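Acyl-CoA synthetase (AMP-forming)/AMP-acid ligase II-like protein (Dyadobacter fermentans, PDB 4GS5) probably activates medium-chain fatty acids with ATP, by way of an acyl-adenylate, and joins them to coenzyme A. Local coordinates at residues 6-11 against 29-34. Residues are numbered along the deposited sequence; the frame is centred on the assembly and turned at random.
Sequences WTTGKT and DFMEKW. With EDO (1,2-ethanediol), chain U.
Met31, a selenomethionine, carries the whole helix side of this contact. It meets Thr8 tip to tip. Its CE lies 3.6 Å from Thr8 OG1, and its SE lies 3.7 Å from Thr8 CG2. CG of Met31 stands anti to the carbonyl carbon (chi1 -67°), and the chain runs on extended before it bends at chi3 (80°). The bend turns the terminal methyl to Gly9, with CE 3.8 Å from the backbone O. No hydrogen bond crosses between the two segments. Thr8 OG1, though it packs against Met31, is satisfied by a hydrogen bond with Gln16 OE1.

The approach to Trp6 is looser. Met31 SE comes within 4.3 Å of Trp6 CZ3 and sits oblique to the six-membered ring, a Met-aromatic contact. Thr8 CB lies 3.7 Å above one face of the indole, toward its rim. The solvent side lies two residues on, at exposed Lys33, which has no contact with residues 6-11. Lys33 NZ donates to O1 of an ethanediol at 2.8 Å; this molecule probably came from the crystallisation liquor. Lys33 NZ also hydrogen-bonds Glu40 O.

Here helix 22-36 packs on strand 5-8, an outermost strand within the chain, through one selenomethionine side chain. Backbone hydrogen bonds between Trp6 and Val108 and between Thr8 and Leu106 pair the strand antiparallel with strand 105-109. Met100 of helix 90-102 also packs on Met31.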
# COMPACT_ATOMS: atom_id res chain seq x y z
N TRP A 6 19.56 20.80 -7.48
CA TRP A 6 20.86 20.73 -6.83
C TRP A 6 21.48 19.35 -7.05
O TRP A 6 20.86 18.33 -6.74
CB TRP A 6 20.71 21.04 -5.33
CG TRP A 6 21.99 21.02 -4.55
CD1 TRP A 6 23.08 21.82 -4.74
CD2 TRP A 6 22.31 20.16 -3.44
NE1 TRP A 6 24.06 21.51 -3.82
CE2 TRP A 6 23.61 20.50 -3.02
CE3 TRP A 6 21.62 19.14 -2.77
CZ2 TRP A 6 24.24 19.85 -1.95
CZ3 TRP A 6 22.24 18.50 -1.72
CH2 TRP A 6 23.54 18.85 -1.32
N THR A 7 22.68 19.32 -7.62
CA THR A 7 23.33 18.05 -7.94
C THR A 7 24.34 17.67 -6.86
O THR A 7 25.18 18.47 -6.46
CB THR A 7 24.03 18.09 -9.31
OG1 THR A 7 23.06 18.37 -10.33
CG2 THR A 7 24.70 16.75 -9.61
N THR A 8 24.25 16.43 -6.38
CA THR A 8 25.10 16.01 -5.27
C THR A 8 25.47 14.53 -5.33
O THR A 8 25.09 13.79 -6.25
CB THR A 8 24.46 16.36 -3.89
OG1 THR A 8 25.44 16.22 -2.85
CG2 THR A 8 23.25 15.47 -3.59
N GLY A 9 26.23 14.10 -4.33
CA GLY A 9 26.78 12.76 -4.29
C GLY A 9 27.65 12.59 -3.07
O GLY A 9 27.91 13.56 -2.34
N LYS A 10 28.08 11.36 -2.82
CA LYS A 10 28.93 11.05 -1.68
C LYS A 10 30.19 11.90 -1.70
O LYS A 10 30.45 12.67 -0.76
CB LYS A 10 29.31 9.57 -1.68
CG LYS A 10 29.92 9.05 -0.39
CD LYS A 10 30.22 7.56 -0.50
CE LYS A 10 30.78 6.99 0.80
NZ LYS A 10 32.01 7.72 1.25
N THR A 11 30.96 11.79 -2.77
CA THR A 11 32.20 12.55 -2.82
C THR A 11 31.94 14.02 -3.12
O THR A 11 32.65 14.90 -2.62
CB THR A 11 33.24 11.94 -3.80
OG1 THR A 11 33.02 12.42 -5.13
CG2 THR A 11 33.16 10.42 -3.77
N ASP A 29 22.21 18.98 4.95
CA ASP A 29 22.32 18.73 6.39
C ASP A 29 22.19 17.26 6.76
O ASP A 29 22.98 16.72 7.55
CB ASP A 29 21.29 19.56 7.17
CG ASP A 29 21.61 21.05 7.16
OD1 ASP A 29 22.71 21.40 6.70
OD2 ASP A 29 20.76 21.85 7.62
N PHE A 30 21.18 16.61 6.20
CA PHE A 30 21.03 15.19 6.43
C PHE A 30 22.27 14.45 5.96
O PHE A 30 22.82 13.62 6.68
CB PHE A 30 19.79 14.62 5.73
CG PHE A 30 19.71 13.13 5.83
CD1 PHE A 30 19.15 12.53 6.94
CD2 PHE A 30 20.22 12.33 4.82
CE1 PHE A 30 19.08 11.15 7.03
CE2 PHE A 30 20.18 10.97 4.91
CZ PHE A 30 19.60 10.37 6.01
N MSE A 31 22.71 14.74 4.74
CA MSE A 31 23.88 14.04 4.19
C MSE A 31 25.13 14.24 5.04
O MSE A 31 25.86 13.28 5.33
CB MSE A 31 24.12 14.45 2.75
CG MSE A 31 23.01 13.98 1.83
SE MSE A 31 23.15 14.75 0.07
CE MSE A 31 24.52 13.56 -0.65
N GLU A 32 25.38 15.49 5.43
CA GLU A 32 26.51 15.77 6.29
C GLU A 32 26.42 14.90 7.54
O GLU A 32 27.41 14.30 7.95
CB GLU A 32 26.55 17.26 6.65
CG GLU A 32 27.03 18.14 5.50
CD GLU A 32 28.55 18.14 5.34
OE1 GLU A 32 29.23 18.86 6.11
OE2 GLU A 32 29.07 17.42 4.45
N LYS A 33 25.23 14.81 8.12
CA LYS A 33 25.06 13.99 9.32
C LYS A 33 25.29 12.50 9.05
O LYS A 33 25.95 11.80 9.83
CB LYS A 33 23.70 14.23 9.98
CG LYS A 33 23.58 13.54 11.34
CD LYS A 33 22.22 13.71 12.01
CE LYS A 33 22.20 12.93 13.33
NZ LYS A 33 20.86 12.91 14.00
N TRP A 34 24.75 12.00 7.93
CA TRP A 34 24.97 10.60 7.57
C TRP A 34 26.46 10.28 7.48
O TRP A 34 26.95 9.34 8.12
CB TRP A 34 24.28 10.26 6.25
CG TRP A 34 24.46 8.82 5.87
CD1 TRP A 34 25.43 8.30 5.07
CD2 TRP A 34 23.65 7.72 6.28
NE1 TRP A 34 25.28 6.94 4.96
CE2 TRP A 34 24.19 6.56 5.70
CE3 TRP A 34 22.52 7.60 7.09
CZ2 TRP A 34 23.64 5.29 5.89
CZ3 TRP A 34 21.97 6.34 7.29
CH2 TRP A 34 22.52 5.20 6.69
C1 EDO U . 18.57 13.65 11.41
O1 EDO U . 18.36 13.61 12.84
C2 EDO U . 18.21 15.03 10.88
O2 EDO U . 18.98 15.34 9.73